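Long-range contact in tumor necrosis factor receptor superfamily member 16 (Rattus norvegicus, PDB 4F42), which probably relays neurotrophin signals inside the cell, as the death domain of the receptor p75NTR: residues A[2-14]-A[53-67]. Numbering follows the deposited sequence.
Sequences GNLYSSLPLTKRE and LASWGAQDSATLDAL. With MNB (5-mercapto-2-nitro-benzoic acid), chain C; MNB (5-mercapto-2-nitro-benzoic acid), chain B.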
# COMPACT_ATOMS: atom_id res chain seq x y z
N GLY A 2 -8.76 -3.45 12.30
CA GLY A 2 -8.25 -3.30 13.69
C GLY A 2 -6.78 -2.90 13.77
O GLY A 2 -6.43 -1.89 14.40
N ASN A 3 -5.93 -3.69 13.12
CA ASN A 3 -4.50 -3.45 13.20
C ASN A 3 -4.03 -2.39 12.21
O ASN A 3 -4.34 -2.46 11.02
CB ASN A 3 -3.67 -4.76 13.08
CG ASN A 3 -4.27 -5.79 12.10
OD1 ASN A 3 -5.43 -5.70 11.68
ND2 ASN A 3 -3.46 -6.79 11.75
N LEU A 4 -3.33 -1.38 12.72
CA LEU A 4 -2.69 -0.36 11.90
C LEU A 4 -1.67 -1.04 11.00
O LEU A 4 -0.93 -1.92 11.44
CB LEU A 4 -1.97 0.69 12.76
CG LEU A 4 -2.75 1.72 13.58
CD1 LEU A 4 -1.78 2.54 14.43
CD2 LEU A 4 -3.62 2.64 12.72
N TYR A 5 -1.62 -0.62 9.74
CA TYR A 5 -0.60 -1.10 8.82
C TYR A 5 0.81 -0.88 9.39
O TYR A 5 1.62 -1.80 9.40
CB TYR A 5 -0.74 -0.46 7.43
CG TYR A 5 0.37 -0.92 6.51
CD1 TYR A 5 0.27 -2.12 5.81
CD2 TYR A 5 1.55 -0.18 6.38
CE1 TYR A 5 1.30 -2.56 4.99
CE2 TYR A 5 2.59 -0.62 5.57
CZ TYR A 5 2.45 -1.80 4.87
OH TYR A 5 3.48 -2.24 4.07
N SER A 6 1.07 0.33 9.88
CA SER A 6 2.39 0.72 10.38
C SER A 6 2.93 -0.13 11.53
O SER A 6 4.12 -0.10 11.80
CB SER A 6 2.38 2.21 10.79
OG SER A 6 1.58 2.44 11.94
N SER A 7 2.05 -0.88 12.19
CA SER A 7 2.41 -1.73 13.33
C SER A 7 2.85 -3.13 12.94
O SER A 7 3.41 -3.85 13.76
CB SER A 7 1.23 -1.84 14.30
OG SER A 7 0.92 -0.57 14.86
N LEU A 8 2.58 -3.52 11.69
CA LEU A 8 3.01 -4.81 11.19
C LEU A 8 4.53 -4.95 11.27
O LEU A 8 5.26 -3.96 11.15
CB LEU A 8 2.53 -5.03 9.75
CG LEU A 8 1.01 -5.08 9.53
CD1 LEU A 8 0.70 -5.04 8.03
CD2 LEU A 8 0.39 -6.30 10.20
N PRO A 9 5.03 -6.17 11.50
CA PRO A 9 6.48 -6.33 11.52
C PRO A 9 7.09 -6.05 10.15
O PRO A 9 6.45 -6.32 9.13
CB PRO A 9 6.68 -7.80 11.90
CG PRO A 9 5.35 -8.45 11.78
CD PRO A 9 4.34 -7.37 12.00
N LEU A 10 8.30 -5.51 10.12
CA LEU A 10 8.99 -5.23 8.87
C LEU A 10 8.87 -6.40 7.88
O LEU A 10 8.69 -6.19 6.67
CB LEU A 10 10.47 -4.94 9.15
CG LEU A 10 11.41 -4.55 8.00
CD1 LEU A 10 11.13 -3.14 7.47
CD2 LEU A 10 12.84 -4.66 8.50
N THR A 11 8.95 -7.62 8.41
CA THR A 11 8.93 -8.84 7.59
C THR A 11 7.63 -9.00 6.77
O THR A 11 7.68 -9.37 5.59
CB THR A 11 9.26 -10.10 8.43
OG1 THR A 11 9.39 -11.23 7.56
CG2 THR A 11 8.19 -10.39 9.51
N LYS A 12 6.49 -8.68 7.39
CA LYS A 12 5.19 -8.65 6.70
C LYS A 12 5.11 -7.49 5.72
O LYS A 12 4.67 -7.65 4.59
CB LYS A 12 4.04 -8.58 7.71
CG LYS A 12 3.67 -9.92 8.39
CD LYS A 12 2.61 -9.70 9.50
CE LYS A 12 2.37 -10.92 10.41
NZ LYS A 12 1.15 -10.75 11.29
N ARG A 13 5.54 -6.31 6.16
CA ARG A 13 5.50 -5.12 5.31
C ARG A 13 6.35 -5.25 4.04
O ARG A 13 5.95 -4.76 2.98
CB ARG A 13 5.84 -3.86 6.10
CG ARG A 13 4.72 -3.47 7.05
CD ARG A 13 4.92 -2.10 7.65
NE ARG A 13 5.96 -2.10 8.68
CZ ARG A 13 7.21 -1.68 8.49
NH1 ARG A 13 7.59 -1.22 7.31
NH2 ARG A 13 8.07 -1.73 9.50
N GLU A 14 7.48 -5.94 4.13
CA GLU A 14 8.29 -6.20 2.94
C GLU A 14 7.65 -7.21 1.95
O GLU A 14 7.93 -7.17 0.76
CB GLU A 14 9.74 -6.55 3.30
CG GLU A 14 10.53 -5.32 3.83
CD GLU A 14 12.03 -5.55 4.02
OE1 GLU A 14 12.82 -4.61 3.79
OE2 GLU A 14 12.43 -6.68 4.42
N LEU A 53 3.29 4.15 1.61
CA LEU A 53 2.64 3.48 2.72
C LEU A 53 3.01 4.05 4.08
O LEU A 53 2.19 4.01 5.00
CB LEU A 53 2.92 1.98 2.64
CG LEU A 53 2.36 1.31 1.37
CD1 LEU A 53 2.91 -0.09 1.19
CD2 LEU A 53 0.82 1.30 1.36
N ALA A 54 4.23 4.58 4.22
CA ALA A 54 4.66 5.27 5.43
C ALA A 54 3.90 6.58 5.60
O ALA A 54 3.53 6.95 6.72
CB ALA A 54 6.15 5.54 5.38
N SER A 55 3.69 7.27 4.49
CA SER A 55 2.90 8.50 4.46
C SER A 55 1.44 8.18 4.77
O SER A 55 0.88 8.70 5.74
CB SER A 55 3.05 9.20 3.11
OG SER A 55 2.00 10.12 2.88
N TRP A 56 0.83 7.32 3.95
CA TRP A 56 -0.55 6.84 4.16
C TRP A 56 -0.75 6.32 5.59
O TRP A 56 -1.69 6.71 6.28
CB TRP A 56 -0.90 5.75 3.13
CG TRP A 56 -2.25 5.12 3.35
CD1 TRP A 56 -3.48 5.69 3.09
CD2 TRP A 56 -2.51 3.82 3.88
NE1 TRP A 56 -4.48 4.81 3.43
CE2 TRP A 56 -3.92 3.66 3.92
CE3 TRP A 56 -1.70 2.77 4.32
CZ2 TRP A 56 -4.53 2.48 4.38
CZ3 TRP A 56 -2.30 1.60 4.79
CH2 TRP A 56 -3.70 1.47 4.81
N GLY A 57 0.16 5.45 6.01
CA GLY A 57 0.12 4.79 7.32
C GLY A 57 0.14 5.72 8.52
O GLY A 57 -0.13 5.28 9.65
N ALA A 58 0.44 6.99 8.27
CA ALA A 58 0.46 8.01 9.33
C ALA A 58 -0.93 8.26 9.94
O ALA A 58 -1.04 8.53 11.14
CB ALA A 58 1.07 9.31 8.83
N GLN A 59 -1.98 8.17 9.11
CA GLN A 59 -3.36 8.37 9.57
C GLN A 59 -3.81 7.26 10.50
O GLN A 59 -3.21 6.17 10.53
CB GLN A 59 -4.33 8.45 8.40
CG GLN A 59 -3.83 9.24 7.20
CD GLN A 59 -4.37 8.69 5.88
OE1 GLN A 59 -4.72 7.51 5.79
NE2 GLN A 59 -4.44 9.55 4.87
N ASP A 60 -4.88 7.51 11.26
CA ASP A 60 -5.38 6.51 12.20
C ASP A 60 -6.30 5.48 11.55
O ASP A 60 -6.56 4.41 12.12
CB ASP A 60 -6.08 7.18 13.39
CG ASP A 60 -5.81 6.46 14.70
OD1 ASP A 60 -4.80 5.70 14.78
OD2 ASP A 60 -6.59 6.66 15.67
N SER A 61 -6.80 5.80 10.36
CA SER A 61 -7.65 4.90 9.60
C SER A 61 -6.86 4.05 8.59
O SER A 61 -7.45 3.39 7.73
CB SER A 61 -8.72 5.71 8.88
OG SER A 61 -8.10 6.74 8.12
N ALA A 62 -5.54 4.09 8.69
CA ALA A 62 -4.66 3.30 7.84
C ALA A 62 -4.43 1.92 8.44
O ALA A 62 -3.33 1.61 8.90
CB ALA A 62 -3.35 4.03 7.60
N THR A 63 -5.47 1.10 8.41
CA THR A 63 -5.41 -0.27 8.92
C THR A 63 -5.04 -1.24 7.81
O THR A 63 -5.18 -0.93 6.62
CB THR A 63 -6.78 -0.71 9.48
OG1 THR A 63 -7.79 -0.51 8.49
CG2 THR A 63 -7.14 0.08 10.75
N LEU A 64 -4.58 -2.43 8.19
CA LEU A 64 -4.38 -3.50 7.22
C LEU A 64 -5.64 -3.78 6.40
O LEU A 64 -5.56 -3.92 5.18
CB LEU A 64 -3.89 -4.78 7.91
CG LEU A 64 -3.63 -5.98 6.99
CD1 LEU A 64 -2.59 -5.70 5.90
CD2 LEU A 64 -3.24 -7.18 7.81
N ASP A 65 -6.79 -3.84 7.06
CA ASP A 65 -8.05 -4.13 6.38
C ASP A 65 -8.46 -3.05 5.38
O ASP A 65 -9.00 -3.36 4.32
CB ASP A 65 -9.19 -4.48 7.36
CG ASP A 65 -9.28 -3.53 8.54
OD1 ASP A 65 -10.18 -2.67 8.55
OD2 ASP A 65 -8.48 -3.66 9.48
N ALA A 66 -8.20 -1.79 5.72
CA ALA A 66 -8.39 -0.68 4.80
C ALA A 66 -7.51 -0.85 3.57
O ALA A 66 -7.93 -0.57 2.44
CB ALA A 66 -8.09 0.64 5.48
N LEU A 67 -6.29 -1.32 3.79
CA LEU A 67 -5.38 -1.59 2.68
C LEU A 67 -5.91 -2.74 1.83
O LEU A 67 -6.01 -2.63 0.59
CB LEU A 67 -3.98 -1.92 3.19
CG LEU A 67 -2.97 -2.33 2.12
CD1 LEU A 67 -2.83 -1.25 1.06
CD2 LEU A 67 -1.63 -2.63 2.76
C6 MNB C . -3.26 -11.41 7.21
C1 MNB C . -2.05 -10.77 7.46
C2 MNB C . -1.49 -9.84 6.42
C3 MNB C . -2.21 -9.64 5.25
C4 MNB C . -3.41 -10.30 5.05
C5 MNB C . -3.93 -11.17 6.01
S5 MNB C . -5.41 -11.92 5.68
C10 MNB C . -1.35 -11.06 8.75
O12 MNB C . -0.59 -12.04 8.79
O11 MNB C . -1.52 -10.32 9.75
N7 MNB C . -0.27 -9.15 6.58
O9 MNB C . 0.25 -8.59 5.63
O8 MNB C . 0.27 -9.06 7.68
C6 MNB B . 12.28 -2.16 -3.22
C1 MNB B . 11.58 -3.33 -2.93
C2 MNB B . 11.24 -3.66 -1.50
C3 MNB B . 11.66 -2.76 -0.52
C4 MNB B . 12.36 -1.60 -0.87
C5 MNB B . 12.67 -1.31 -2.20
S5 MNB B . 13.55 0.10 -2.57
C10 MNB B . 11.20 -4.19 -4.09
O12 MNB B . 11.66 -5.35 -4.16
O11 MNB B . 10.43 -3.72 -4.96
N7 MNB B . 10.53 -4.82 -1.11
O9 MNB B . 10.58 -5.25 0.05
O8 MNB B . 9.86 -5.43 -1.92
O HOH W 1 -0.89 2.59 9.57
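Leu4 and Thr63 form a single beta bridge, an antiparallel, non-hydrogen-bonded pair flanked by hydrogen bonds from Leu64 N to Asn3 O (2.8 Å) and from Tyr5 N to Ala62 O (2.9 Å). A water accepts from Ser6 N and donates to Gly57 O and Ala62 O, so Ala62 O is gripped twice. With CG anti to the backbone N (chi1 177°), Tyr5 sends its ring in among Trp56, Leu67 and Leu53: Tyr5 CB meets Trp56 CZ3 at 3.7 Å, the two side chains crossing at about a right angle, while Leu67 CD2 touches Tyr5 CD1 at 3.6 Å. Tyr5 OH is buried against Leu53 CD1 without a polar partner. In this all-helical death-domain bundle, the contact ties the N-terminal lead into helix 10-19 to the connection between helices 48-56 and 64-73, where Thr63 OG1 N-caps the latter by accepting from Ala66 N. Leu8 CD1 meets Leu64 CD1 at 4.0 Å; beside them lies a 5-mercapto-2-nitro-benzoic acid, its ring carbon C2 3.5 Å from Leu64 CD2. Extended Lys12 sends NZ to carboxylate O11 (3.1 Å) and, weakly, O12; a methionine here would probably leave that carboxylate without its cationic mate.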